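Local coordinates for protein internalin (Listeria monocytogenes serotype 4b, PDB 4FMZ) that is a leucine-rich-repeat internalin that probably takes part in bacterial adhesion to host cells or their invasion, at residues Glu114-Glu119 and Ser136-Ala141; Tyr70-Gly75 and Asn92-Thr97; Thr246-Gly251 and Lys268-Gly273. One frame throughout, in Å; residues are numbered along the deposited sequence.

Contact 1: residues Glu114-Glu119 and Ser136-Ala141; sequences ELYLNE and SLNLGA
Two successive strands on the concave face of a leucine-rich-repeat solenoid meet here, 114-116 and 136-138, running parallel with axes 4.8 Å apart. Leu115 N donates to Ser136 O, Leu115 O accepts from Asn138 N, and Leu117 N reaches Asn138 O at 2.8 Å, so the backbone ladder alternates from one strand to the other. Past the strands it is carried on by Glu119 N, bonded to Gly140 O. On the side facing the solenoid core, Leu115 and Leu137 lie side by side and point the same way, CD2 of Leu115 being 3.8 Å from CD1 of Leu137; Leu117 and Leu139 repeat the arrangement two residues on. These aligned leucines are the consensus positions that give the repeat its name, and Leu128 of the intervening loop also packs on Leu115.

The other face is more polar. The CD1 corner of the Tyr116 ring sits 3.6 Å from Asn138 CB, with ring and amide planes 63° apart, while Ser136 OG lies near the plane of the same ring, at its edge. A water ties the two hydroxyls together, 2.8 Å from Ser136 OG and a longer 3.3 Å from Tyr116 OH. With CG anti to the backbone N (chi1 -173°), the Asn138 amide turns OD1 forward to Gly140 N, closing an Asx turn at 2.9 Å. Asn118 lays its amide within 13° of parallel to that of Asn138, its CB 3.5 Å from Asn138 ND2. Beyond them, Glu119 CG rests on Ala141 CB.

Contact 2: residues Tyr70-Gly75 and Asn92-Thr97; sequences YLNLNG and NLYIGT
Different chi1 values bring Tyr70 and Tyr94 together: Tyr70 CG is trans to the backbone N (chi1 -179°), whereas Tyr94 CG is trans to the carbonyl carbon (chi1 -49°), so that the ring leans back along its strand. The result is a T-shaped pair on the concave surface of the leucine-rich-repeat solenoid, where strands 70-72 and 92-94 run parallel. The edge of Tyr94 is directed at the face of Tyr70, with ring centroids 5.4 Å apart and planes at 66°; Tyr94 CE2 comes in above the plane toward the rim, 3.7 Å from Tyr70 CZ. Asn92 fixes the far end of the Tyr94 ring, since its ND2 donates almost straight to Tyr94 OH and keeps that oxygen in the amide plane. The same hydroxyl is also bonded to Glu114 OE1 of the next strand, and Lys48 makes a cation-pi contact with Tyr70.

Beneath the rings, Leu71 N bonds to Asn92 O, Tyr94 N to Leu71 O and Leu73 N to Tyr94 O. On the core side Leu71 and Leu93 lie side by side, pointing the same way, and Leu73 CB meets Ile95 CG2 at 3.9 Å.

Asn72 OD1 takes two bonds from Asn74: one from its backbone N, which makes an Asx turn, and one from ND2, which arrives above the carbonyl plane at 2.8 Å. The Asn74 amide is thereby held with ND2 3.6 Å from Tyr94 CB. Its OD1 accepts from two waters, one bound by Gly96 N and the other donating to Thr97 OG1. Gly75 N and Thr97 OG1 both donate to Gly96 O from the same face of its carbonyl plane, Gly75 N at 3.1 Å.

Contact 3: residues Thr246-Gly251 and Lys268-Gly273; sequences TWLEIG and KMLNVG. With EDO (1,2-ethanediol), chain H.
Met269, a selenomethionine here, lies across the indole of Trp247 where neighbouring strands 247-249 and 269-271 line the concave side of the leucine-rich-repeat solenoid. Its CG makes a CH-pi contact over the centre of the five-membered ring, 3.4 Å from the centroid and only 7° off the normal. The chain then bends at chi2 (70°), taking SE above the face at a greater distance, and again at chi3, bringing CE to 3.4 Å from Trp247 CZ2. In the conformer described, one of two modelled for Glu249, CE also touches Glu249 OE2, which accepts a bond of 2.7 Å from Trp247 NE1. There OE2 lies close to the indole plane, but the donor meets the carboxylate from above its own plane. Lys227, on the preceding strand, adds a cation-pi contact to the tryptophan.

Apolar packing fills the core side: Leu248 and Leu270 lie alongside each other and point the same way, with Leu248 CD2 and Leu270 CD1 3.8 Å apart, and Ile250 CG2 crosses onto Val272 CG1.

Among the backbone bonds, Thr246 O is gripped twice, by Lys268 N and Met269 N. Leu248 N then donates to Met269 O, Asn271 N to Leu248 O and Ile250 N to Asn271 O.

Polar side-chain bonds gather at Asn271. Its OD1 accepts from Gly273 N in an Asx turn. An ethanediol, probably from the crystallisation liquor, also holds Ser274 and Asn295, and its O2 donates to Asn271 OD1 at 2.9 Å while taking a weak 3.3 Å bond from Asn271 ND2.

In the fold
From the N terminus, contact 2 comes first, then contact 1, then contact 3; each closes a loop of 16 residues without helix or strand, and none nests in or crosses another. Contacts 2 and 1 are direct neighbours, with centres about 10 Å apart: strand 92-94 of contact 2 pairs with strand 114-116 of contact 1, Tyr94 packs against Tyr116, and Glu119 touches Thr97, giving four consecutive strands in a row. Contact 3 lies farther along the solenoid, its centre about 27 Å from that of contact 1 and about 34 Å from that of contact 2, which lies on the opposite side of the chain's centre from it. All three join adjacent turns of the solenoid along its concave face.

Contact 1: residues Glu114-Glu119 and Ser136-Ala141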
ATOM      1  N   GLU A 114      -7.981 -12.494  -1.124  1.00 23.86           N
ATOM      2  CA  GLU A 114      -7.584 -11.189  -1.655  1.00 24.00           C
ATOM      3  C   GLU A 114      -8.821 -10.336  -1.921  1.00 27.08           C
ATOM      4  O   GLU A 114      -9.725 -10.758  -2.657  1.00 25.69           O
ATOM      5  CB  GLU A 114      -6.743 -11.336  -2.932  1.00 25.80           C
ATOM      6  CG  GLU A 114      -5.428 -12.068  -2.738  1.00 37.50           C
ATOM      7  CD  GLU A 114      -4.386 -11.844  -3.815  1.00 58.75           C
ATOM      8  OE1 GLU A 114      -4.467 -10.818  -4.531  1.00 40.52           O
ATOM      9  OE2 GLU A 114      -3.479 -12.703  -3.939  1.00 54.75           O
ATOM     10  N   LEU A 115      -8.877  -9.159  -1.293  1.00 23.13           N
ATOM     11  CA  LEU A 115     -10.013  -8.254  -1.426  1.00 23.16           C
ATOM     12  C   LEU A 115      -9.556  -6.808  -1.569  1.00 25.24           C
ATOM     13  O   LEU A 115      -8.931  -6.275  -0.647  1.00 25.54           O
ATOM     14  CB  LEU A 115     -10.950  -8.417  -0.211  1.00 23.29           C
ATOM     15  CG  LEU A 115     -12.118  -7.430  -0.067  1.00 26.76           C
ATOM     16  CD1 LEU A 115     -13.182  -7.627  -1.176  1.00 26.29           C
ATOM     17  CD2 LEU A 115     -12.739  -7.577   1.287  1.00 25.11           C
ATOM     18  N   TYR A 116      -9.841  -6.177  -2.741  1.00 21.87           N
ATOM     19  CA  TYR A 116      -9.480  -4.763  -2.970  1.00 22.39           C
ATOM     20  C   TYR A 116     -10.749  -3.941  -3.054  1.00 27.14           C
ATOM     21  O   TYR A 116     -11.643  -4.236  -3.852  1.00 26.33           O
ATOM     22  CB  TYR A 116      -8.617  -4.522  -4.233  1.00 22.89           C
ATOM     23  CG  TYR A 116      -7.320  -5.296  -4.363  1.00 24.30           C
ATOM     24  CD1 TYR A 116      -6.803  -6.022  -3.293  1.00 25.93           C
ATOM     25  CD2 TYR A 116      -6.605  -5.294  -5.553  1.00 25.33           C
ATOM     26  CE1 TYR A 116      -5.632  -6.768  -3.423  1.00 27.23           C
ATOM     27  CE2 TYR A 116      -5.429  -6.031  -5.694  1.00 26.39           C
ATOM     28  CZ  TYR A 116      -4.946  -6.763  -4.623  1.00 31.45           C
ATOM     29  OH  TYR A 116      -3.821  -7.534  -4.760  1.00 28.37           O
ATOM     30  N   LEU A 117     -10.822  -2.933  -2.200  1.00 23.47           N
ATOM     31  CA  LEU A 117     -11.937  -2.003  -2.068  1.00 23.92           C
ATOM     32  C   LEU A 117     -11.418  -0.578  -2.156  1.00 27.59           C
ATOM     33  O   LEU A 117     -12.050   0.356  -1.652  1.00 28.11           O
ATOM     34  CB  LEU A 117     -12.626  -2.248  -0.713  1.00 24.65           C
ATOM     35  CG  LEU A 117     -13.404  -3.554  -0.578  1.00 30.39           C
ATOM     36  CD1 LEU A 117     -13.634  -3.885   0.875  1.00 30.78           C
ATOM     37  CD2 LEU A 117     -14.720  -3.479  -1.325  1.00 32.64           C
ATOM     38  N   ASN A 118     -10.252  -0.419  -2.788  1.00 24.08           N
ATOM     39  CA  ASN A 118      -9.580   0.876  -2.937  1.00 24.61           C
ATOM     40  C   ASN A 118     -10.399   1.850  -3.768  1.00 28.85           C
ATOM     41  O   ASN A 118     -11.018   1.461  -4.757  1.00 28.36           O
ATOM     42  CB  ASN A 118      -8.187   0.713  -3.565  1.00 24.78           C
ATOM     43  CG  ASN A 118      -8.219   0.028  -4.913  1.00 38.05           C
ATOM     44  OD1 ASN A 118      -8.546  -1.154  -5.027  1.00 32.57           O
ATOM     45  ND2 ASN A 118      -7.955   0.766  -5.971  1.00 32.11           N
ATOM     46  N   GLU A 119     -10.401   3.123  -3.348  1.00 25.95           N
ATOM     47  CA  GLU A 119     -11.096   4.227  -4.015  1.00 26.92           C
ATOM     48  C   GLU A 119     -12.630   4.007  -4.095  1.00 32.18           C
ATOM     49  O   GLU A 119     -13.276   4.435  -5.049  1.00 33.58           O
ATOM     50  CB  GLU A 119     -10.491   4.532  -5.405  1.00 28.39           C
ATOM     51  CG  GLU A 119      -9.079   5.088  -5.306  1.00 39.83           C
ATOM     52  CD  GLU A 119      -8.272   5.103  -6.588  1.00 65.62           C
ATOM     53  OE1 GLU A 119      -8.477   6.034  -7.402  1.00 46.91           O
ATOM     54  OE2 GLU A 119      -7.403   4.215  -6.758  1.00 63.26           O
ATOM     55  N   SER A 136      -4.427 -10.658   1.631  1.00 25.03           N
ATOM     56  CA  SER A 136      -4.104  -9.339   1.099  1.00 23.76           C
ATOM     57  C   SER A 136      -5.361  -8.477   1.039  1.00 26.71           C
ATOM     58  O   SER A 136      -6.345  -8.863   0.412  1.00 26.53           O
ATOM     59  CB  SER A 136      -3.470  -9.462  -0.281  1.00 26.24           C
ATOM     60  OG  SER A 136      -3.174  -8.176  -0.796  1.00 27.54           O
ATOM     61  N   LEU A 137      -5.325  -7.321   1.709  1.00 22.43           N
ATOM     62  CA  LEU A 137      -6.460  -6.423   1.772  1.00 21.27           C
ATOM     63  C   LEU A 137      -6.071  -5.013   1.377  1.00 24.20           C
ATOM     64  O   LEU A 137      -5.067  -4.494   1.849  1.00 24.46           O
ATOM     65  CB  LEU A 137      -7.053  -6.439   3.190  1.00 21.25           C
ATOM     66  CG  LEU A 137      -8.292  -5.568   3.454  1.00 25.03           C
ATOM     67  CD1 LEU A 137      -9.520  -6.078   2.671  1.00 25.77           C
ATOM     68  CD2 LEU A 137      -8.588  -5.519   4.949  1.00 24.28           C
ATOM     69  N   ASN A 138      -6.876  -4.388   0.521  1.00 21.94           N
ATOM     70  CA  ASN A 138      -6.634  -3.017   0.080  1.00 20.60           C
ATOM     71  C   ASN A 138      -7.859  -2.145   0.373  1.00 25.29           C
ATOM     72  O   ASN A 138      -8.891  -2.262  -0.305  1.00 25.37           O
ATOM     73  CB  ASN A 138      -6.269  -2.959  -1.421  1.00 19.94           C
ATOM     74  CG  ASN A 138      -5.848  -1.581  -1.885  1.00 26.66           C
ATOM     75  OD1 ASN A 138      -5.918  -0.597  -1.142  1.00 25.94           O
ATOM     76  ND2 ASN A 138      -5.434  -1.468  -3.144  1.00 23.97           N
ATOM     77  N   LEU A 139      -7.725  -1.261   1.365  1.00 21.78           N
ATOM     78  CA  LEU A 139      -8.768  -0.305   1.774  1.00 22.70           C
ATOM     79  C   LEU A 139      -8.348   1.150   1.443  1.00 28.46           C
ATOM     80  O   LEU A 139      -8.938   2.117   1.953  1.00 28.75           O
ATOM     81  CB  LEU A 139      -9.069  -0.447   3.281  1.00 22.52           C
ATOM     82  CG  LEU A 139      -9.713  -1.780   3.720  1.00 26.78           C
ATOM     83  CD1 LEU A 139      -9.857  -1.830   5.234  1.00 26.47           C
ATOM     84  CD2 LEU A 139     -11.062  -1.994   3.057  1.00 29.98           C
ATOM     85  N   GLY A 140      -7.355   1.274   0.571  1.00 24.45           N
ATOM     86  CA  GLY A 140      -6.801   2.555   0.157  1.00 23.86           C
ATOM     87  C   GLY A 140      -7.804   3.546  -0.394  1.00 27.00           C
ATOM     88  O   GLY A 140      -8.696   3.169  -1.147  1.00 26.70           O
ATOM     89  N   ALA A 141      -7.662   4.822  -0.015  1.00 23.82           N
ATOM     90  CA  ALA A 141      -8.470   5.960  -0.478  1.00 24.83           C
ATOM     91  C   ALA A 141      -9.998   5.820  -0.203  1.00 30.30           C
ATOM     92  O   ALA A 141     -10.829   6.278  -0.991  1.00 30.10           O
ATOM     93  CB  ALA A 141      -8.213   6.243  -1.953  1.00 25.19           C
TER
HETATM   94  O   HOH W   1      -1.731  -9.337  -2.956  1.00 29.52           O

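Contact 2: residues Tyr70-Gly75 and Asn92-Thr97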
ATOM      1  N   TYR A  70     -12.763 -16.042  -8.800  1.00 26.65           N
ATOM      2  CA  TYR A  70     -12.008 -14.838  -9.102  1.00 25.90           C
ATOM      3  C   TYR A  70     -12.898 -13.858  -9.864  1.00 28.85           C
ATOM      4  O   TYR A  70     -13.425 -14.180 -10.926  1.00 26.97           O
ATOM      5  CB  TYR A  70     -10.755 -15.239  -9.906  1.00 27.65           C
ATOM      6  CG  TYR A  70      -9.804 -14.139 -10.322  1.00 29.55           C
ATOM      7  CD1 TYR A  70     -10.153 -13.228 -11.317  1.00 31.48           C
ATOM      8  CD2 TYR A  70      -8.493 -14.114  -9.850  1.00 30.26           C
ATOM      9  CE1 TYR A  70      -9.249 -12.273 -11.775  1.00 32.03           C
ATOM     10  CE2 TYR A  70      -7.579 -13.164 -10.304  1.00 31.05           C
ATOM     11  CZ  TYR A  70      -7.968 -12.233 -11.252  1.00 37.18           C
ATOM     12  OH  TYR A  70      -7.070 -11.305 -11.712  1.00 38.91           O
ATOM     13  N   LEU A  71     -13.067 -12.663  -9.307  1.00 25.21           N
ATOM     14  CA  LEU A  71     -13.911 -11.650  -9.907  1.00 25.00           C
ATOM     15  C   LEU A  71     -13.245 -10.299  -9.838  1.00 28.84           C
ATOM     16  O   LEU A  71     -12.933  -9.822  -8.745  1.00 28.57           O
ATOM     17  CB  LEU A  71     -15.287 -11.616  -9.208  1.00 25.21           C
ATOM     18  CG  LEU A  71     -16.242 -10.509  -9.670  1.00 29.47           C
ATOM     19  CD1 LEU A  71     -16.658 -10.693 -11.128  1.00 29.06           C
ATOM     20  CD2 LEU A  71     -17.444 -10.445  -8.779  1.00 31.38           C
ATOM     21  N   ASN A  72     -13.031  -9.683 -11.012  1.00 25.97           N
ATOM     22  CA  ASN A  72     -12.428  -8.366 -11.124  1.00 24.98           C
ATOM     23  C   ASN A  72     -13.421  -7.395 -11.784  1.00 27.74           C
ATOM     24  O   ASN A  72     -13.659  -7.459 -12.995  1.00 25.38           O
ATOM     25  CB  ASN A  72     -11.102  -8.439 -11.897  1.00 23.47           C
ATOM     26  CG  ASN A  72     -10.429  -7.109 -12.124  1.00 36.87           C
ATOM     27  OD1 ASN A  72     -10.943  -6.037 -11.791  1.00 32.52           O
ATOM     28  ND2 ASN A  72      -9.277  -7.151 -12.760  1.00 30.24           N
ATOM     29  N   LEU A  73     -13.970  -6.482 -10.978  1.00 25.52           N
ATOM     30  CA  LEU A  73     -14.909  -5.466 -11.444  1.00 24.78           C
ATOM     31  C   LEU A  73     -14.361  -4.062 -11.144  1.00 29.74           C
ATOM     32  O   LEU A  73     -15.124  -3.121 -10.878  1.00 29.18           O
ATOM     33  CB  LEU A  73     -16.291  -5.668 -10.820  1.00 24.69           C
ATOM     34  CG  LEU A  73     -17.061  -6.921 -11.249  1.00 28.78           C
ATOM     35  CD1 LEU A  73     -18.268  -7.112 -10.388  1.00 29.55           C
ATOM     36  CD2 LEU A  73     -17.484  -6.850 -12.736  1.00 27.05           C
ATOM     37  N   ASN A  74     -13.032  -3.921 -11.269  1.00 27.76           N
ATOM     38  CA  ASN A  74     -12.299  -2.659 -11.101  1.00 28.35           C
ATOM     39  C   ASN A  74     -12.796  -1.600 -12.050  1.00 32.50           C
ATOM     40  O   ASN A  74     -13.081  -1.923 -13.207  1.00 32.39           O
ATOM     41  CB  ASN A  74     -10.817  -2.871 -11.438  1.00 32.78           C
ATOM     42  CG  ASN A  74      -9.923  -3.144 -10.290  1.00 62.68           C
ATOM     43  OD1 ASN A  74      -9.716  -2.290  -9.426  1.00 61.15           O
ATOM     44  ND2 ASN A  74      -9.282  -4.298 -10.329  1.00 58.06           N
ATOM     45  N   GLY A  75     -12.850  -0.353 -11.586  1.00 27.90           N
ATOM     46  CA  GLY A  75     -13.190   0.794 -12.424  1.00 28.29           C
ATOM     47  C   GLY A  75     -14.525   0.803 -13.146  1.00 33.74           C
ATOM     48  O   GLY A  75     -14.560   1.022 -14.355  1.00 35.63           O
ATOM     49  N   ASN A  92     -10.786 -14.379  -4.654  1.00 24.70           N
ATOM     50  CA  ASN A  92     -10.215 -13.119  -5.143  1.00 24.82           C
ATOM     51  C   ASN A  92     -11.316 -12.191  -5.624  1.00 28.82           C
ATOM     52  O   ASN A  92     -12.046 -12.531  -6.557  1.00 29.37           O
ATOM     53  CB  ASN A  92      -9.194 -13.367  -6.267  1.00 26.94           C
ATOM     54  CG  ASN A  92      -8.073 -14.310  -5.893  1.00 41.35           C
ATOM     55  OD1 ASN A  92      -8.283 -15.465  -5.505  1.00 33.78           O
ATOM     56  ND2 ASN A  92      -6.848 -13.845  -6.024  1.00 30.44           N
ATOM     57  N   LEU A  93     -11.449 -11.030  -4.976  1.00 24.95           N
ATOM     58  CA  LEU A  93     -12.482 -10.057  -5.324  1.00 24.40           C
ATOM     59  C   LEU A  93     -11.872  -8.661  -5.426  1.00 26.81           C
ATOM     60  O   LEU A  93     -11.399  -8.118  -4.419  1.00 24.52           O
ATOM     61  CB  LEU A  93     -13.615 -10.112  -4.272  1.00 24.37           C
ATOM     62  CG  LEU A  93     -14.789  -9.143  -4.415  1.00 28.17           C
ATOM     63  CD1 LEU A  93     -15.477  -9.282  -5.777  1.00 27.71           C
ATOM     64  CD2 LEU A  93     -15.801  -9.396  -3.319  1.00 29.64           C
ATOM     65  N   TYR A  94     -11.883  -8.089  -6.646  1.00 23.51           N
ATOM     66  CA  TYR A  94     -11.309  -6.768  -6.943  1.00 23.25           C
ATOM     67  C   TYR A  94     -12.427  -5.830  -7.352  1.00 27.45           C
ATOM     68  O   TYR A  94     -12.935  -5.928  -8.463  1.00 27.75           O
ATOM     69  CB  TYR A  94     -10.232  -6.895  -8.037  1.00 24.30           C
ATOM     70  CG  TYR A  94      -9.235  -8.000  -7.737  1.00 26.07           C
ATOM     71  CD1 TYR A  94      -8.322  -7.881  -6.681  1.00 28.07           C
ATOM     72  CD2 TYR A  94      -9.261  -9.198  -8.442  1.00 26.78           C
ATOM     73  CE1 TYR A  94      -7.420  -8.905  -6.377  1.00 28.96           C
ATOM     74  CE2 TYR A  94      -8.358 -10.228  -8.151  1.00 27.55           C
ATOM     75  CZ  TYR A  94      -7.435 -10.077  -7.116  1.00 35.71           C
ATOM     76  OH  TYR A  94      -6.529 -11.073  -6.803  1.00 36.43           O
ATOM     77  N   ILE A  95     -12.886  -4.991  -6.419  1.00 24.57           N
ATOM     78  CA  ILE A  95     -14.012  -4.098  -6.688  1.00 25.60           C
ATOM     79  C   ILE A  95     -13.681  -2.666  -6.314  1.00 29.01           C
ATOM     80  O   ILE A  95     -14.573  -1.905  -5.934  1.00 28.96           O
ATOM     81  CB  ILE A  95     -15.345  -4.574  -6.038  1.00 29.78           C
ATOM     82  CG1 ILE A  95     -15.141  -5.099  -4.600  1.00 30.89           C
ATOM     83  CG2 ILE A  95     -16.025  -5.606  -6.930  1.00 31.57           C
ATOM     84  CD1 ILE A  95     -16.458  -5.475  -3.830  1.00 40.13           C
ATOM     85  N   GLY A  96     -12.408  -2.302  -6.480  1.00 25.86           N
ATOM     86  CA  GLY A  96     -11.930  -0.943  -6.263  1.00 24.86           C
ATOM     87  C   GLY A  96     -12.368  -0.030  -7.400  1.00 28.07           C
ATOM     88  O   GLY A  96     -12.809  -0.510  -8.445  1.00 27.16           O
ATOM     89  N   THR A  97     -12.229   1.290  -7.216  1.00 24.96           N
ATOM     90  CA  THR A  97     -12.589   2.371  -8.162  1.00 24.82           C
ATOM     91  C   THR A  97     -14.064   2.212  -8.649  1.00 29.05           C
ATOM     92  O   THR A  97     -14.360   2.224  -9.844  1.00 27.74           O
ATOM     93  CB  THR A  97     -11.560   2.546  -9.317  1.00 34.87           C
ATOM     94  OG1 THR A  97     -11.240   1.290  -9.901  1.00 35.59           O
ATOM     95  CG2 THR A  97     -10.272   3.203  -8.861  1.00 36.22           C
TER
HETATM   96  O   HOH W   2      -9.611  -3.165  -7.126  1.00 25.60           O
HETATM   97  O   HOH W   3      -9.061   0.154  -8.791  1.00 43.12           O

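Contact 3: residues Thr246-Gly251 and Lys268-Gly273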
ATOM      1  N   THR A 246      17.516  -1.222   3.651  1.00 23.52           N
ATOM      2  CA  THR A 246      18.131  -0.944   2.340  1.00 23.02           C
ATOM      3  C   THR A 246      17.608   0.370   1.755  1.00 25.21           C
ATOM      4  O   THR A 246      18.289   0.993   0.947  1.00 23.97           O
ATOM      5  CB  THR A 246      17.810  -2.145   1.392  1.00 30.24           C
ATOM      6  OG1 THR A 246      18.149  -3.363   2.055  1.00 33.54           O
ATOM      7  CG2 THR A 246      18.482  -2.096   0.029  1.00 31.06           C
ATOM      8  N   TRP A 247      16.361   0.726   2.071  1.00 23.27           N
ATOM      9  CA  TRP A 247      15.682   1.899   1.513  1.00 23.22           C
ATOM     10  C   TRP A 247      15.066   2.678   2.659  1.00 25.67           C
ATOM     11  O   TRP A 247      14.205   2.153   3.381  1.00 24.78           O
ATOM     12  CB  TRP A 247      14.607   1.436   0.493  1.00 22.41           C
ATOM     13  CG  TRP A 247      13.999   2.520  -0.338  1.00 23.51           C
ATOM     14  CD1 TRP A 247      13.101   3.464   0.072  1.00 26.36           C
ATOM     15  CD2 TRP A 247      14.171   2.714  -1.751  1.00 23.57           C
ATOM     16  NE1 TRP A 247      12.760   4.281  -0.986  1.00 25.75           N
ATOM     17  CE2 TRP A 247      13.396   3.835  -2.119  1.00 26.99           C
ATOM     18  CE3 TRP A 247      14.937   2.067  -2.739  1.00 25.70           C
ATOM     19  CZ2 TRP A 247      13.318   4.291  -3.444  1.00 26.18           C
ATOM     20  CZ3 TRP A 247      14.872   2.532  -4.052  1.00 27.21           C
ATOM     21  CH2 TRP A 247      14.093   3.649  -4.386  1.00 27.22           C
ATOM     22  N   LEU A 248      15.535   3.898   2.874  1.00 20.46           N
ATOM     23  CA  LEU A 248      15.030   4.694   3.983  1.00 19.80           C
ATOM     24  C   LEU A 248      14.670   6.106   3.517  1.00 23.61           C
ATOM     25  O   LEU A 248      15.547   6.851   3.104  1.00 23.11           O
ATOM     26  CB  LEU A 248      16.063   4.730   5.152  1.00 19.92           C
ATOM     27  CG  LEU A 248      15.765   5.653   6.359  1.00 23.30           C
ATOM     28  CD1 LEU A 248      14.426   5.298   7.017  1.00 22.96           C
ATOM     29  CD2 LEU A 248      16.870   5.548   7.411  1.00 24.35           C
ATOM     30  N   GLU A 249      13.373   6.451   3.603  1.00 20.25           N
ATOM     31  CA  GLU A 249      12.839   7.774   3.247  0.50 19.84           C
ATOM     32  C   GLU A 249      12.231   8.380   4.481  1.00 23.71           C
ATOM     33  O   GLU A 249      11.258   7.837   5.010  1.00 23.22           O
ATOM     34  CB  GLU A 249      11.783   7.694   2.125  0.50 21.31           C
ATOM     35  CG  GLU A 249      12.291   7.233   0.774  0.50 28.14           C
ATOM     36  CD  GLU A 249      11.228   7.073  -0.299  0.50 44.49           C
ATOM     37  OE1 GLU A 249      10.033   7.342  -0.031  0.50 27.90           O
ATOM     38  OE2 GLU A 249      11.603   6.673  -1.423  0.50 39.71           O
ATOM     39  N   ILE A 250      12.822   9.452   4.975  1.00 20.09           N
ATOM     40  CA  ILE A 250      12.349  10.095   6.191  1.00 19.94           C
ATOM     41  C   ILE A 250      12.567  11.620   6.056  1.00 23.64           C
ATOM     42  O   ILE A 250      12.864  12.320   7.025  1.00 23.41           O
ATOM     43  CB  ILE A 250      13.030   9.419   7.429  1.00 22.83           C
ATOM     44  CG1 ILE A 250      12.312   9.723   8.759  1.00 23.94           C
ATOM     45  CG2 ILE A 250      14.561   9.551   7.466  1.00 23.05           C
ATOM     46  CD1 ILE A 250      12.468   8.680   9.860  1.00 29.49           C
ATOM     47  N   GLY A 251      12.342  12.115   4.841  1.00 19.72           N
ATOM     48  CA  GLY A 251      12.433  13.535   4.543  1.00 20.28           C
ATOM     49  C   GLY A 251      11.260  14.284   5.150  1.00 24.22           C
ATOM     50  O   GLY A 251      10.272  13.662   5.564  1.00 22.57           O
ATOM     51  N   LYS A 268      21.011   1.479   0.507  1.00 23.13           N
ATOM     52  CA  LYS A 268      21.249   1.878  -0.879  1.00 23.07           C
ATOM     53  C   LYS A 268      20.587   3.229  -1.147  1.00 26.21           C
ATOM     54  O   LYS A 268      21.049   3.980  -2.006  1.00 25.17           O
ATOM     55  CB  LYS A 268      20.708   0.826  -1.871  1.00 25.08           C
ATOM     56  CG  LYS A 268      21.357  -0.567  -1.775  1.00 38.70           C
ATOM     57  CD  LYS A 268      22.737  -0.634  -2.428  1.00 51.89           C
ATOM     58  CE  LYS A 268      22.911  -1.833  -3.326  1.00 67.13           C
ATOM     59  NZ  LYS A 268      22.155  -1.690  -4.606  1.00 77.42           N
HETATM   60  N   MSE A 269      19.474   3.513  -0.433  1.00 21.51           N
HETATM   61  CA  MSE A 269      18.713   4.747  -0.590  1.00 19.90           C
HETATM   62  C   MSE A 269      18.557   5.431   0.756  1.00 24.15           C
HETATM   63  O   MSE A 269      18.070   4.838   1.719  1.00 24.03           O
HETATM   64  CB  MSE A 269      17.336   4.464  -1.245  1.00 21.35           C
HETATM   65  CG  MSE A 269      16.189   5.410  -0.787  1.00 25.32           C
HETATM   66 SE   MSE A 269      16.357   7.200  -1.408  0.75 28.83          SE
HETATM   67  CE  MSE A 269      14.795   7.287  -2.615  1.00 26.50           C
ATOM     68  N   LEU A 270      18.983   6.689   0.822  1.00 20.02           N
ATOM     69  CA  LEU A 270      18.802   7.452   2.043  1.00 18.73           C
ATOM     70  C   LEU A 270      18.222   8.813   1.701  1.00 22.49           C
ATOM     71  O   LEU A 270      18.912   9.633   1.107  1.00 20.89           O
ATOM     72  CB  LEU A 270      20.099   7.590   2.868  1.00 18.11           C
ATOM     73  CG  LEU A 270      19.979   8.404   4.156  1.00 21.53           C
ATOM     74  CD1 LEU A 270      18.977   7.763   5.148  1.00 21.35           C
ATOM     75  CD2 LEU A 270      21.337   8.573   4.821  1.00 25.72           C
ATOM     76  N   ASN A 271      16.961   9.052   2.088  1.00 19.68           N
ATOM     77  CA  ASN A 271      16.343  10.352   1.859  1.00 19.14           C
ATOM     78  C   ASN A 271      16.057  11.016   3.200  1.00 22.91           C
ATOM     79  O   ASN A 271      15.121  10.633   3.901  1.00 22.00           O
ATOM     80  CB  ASN A 271      15.067  10.244   0.991  1.00 19.66           C
ATOM     81  CG  ASN A 271      14.419  11.580   0.674  1.00 34.91           C
ATOM     82  OD1 ASN A 271      14.750  12.641   1.241  1.00 22.85           O
ATOM     83  ND2 ASN A 271      13.459  11.555  -0.232  1.00 32.12           N
ATOM     84  N   VAL A 272      16.856  12.046   3.532  1.00 19.05           N
ATOM     85  CA  VAL A 272      16.708  12.828   4.752  1.00 18.22           C
ATOM     86  C   VAL A 272      16.612  14.333   4.386  1.00 21.09           C
ATOM     87  O   VAL A 272      16.965  15.186   5.187  1.00 20.11           O
ATOM     88  CB  VAL A 272      17.828  12.542   5.805  1.00 21.41           C
ATOM     89  CG1 VAL A 272      17.625  11.189   6.485  1.00 21.02           C
ATOM     90  CG2 VAL A 272      19.217  12.630   5.188  1.00 21.06           C
ATOM     91  N   GLY A 273      16.096  14.627   3.191  1.00 18.75           N
ATOM     92  CA  GLY A 273      15.888  15.993   2.721  1.00 18.34           C
ATOM     93  C   GLY A 273      14.865  16.704   3.589  1.00 21.19           C
ATOM     94  O   GLY A 273      13.978  16.052   4.145  1.00 20.14           O
TER
HETATM   95  C1  EDO H 406      11.945  16.566   0.928  1.00 28.91           C
HETATM   96  O1  EDO H 406      13.052  17.429   0.702  1.00 24.21           O
HETATM   97  C2  EDO H 406      12.449  15.115   1.085  1.00 31.81           C
HETATM   98  O2  EDO H 406      13.397  14.869   0.065  1.00 34.60           O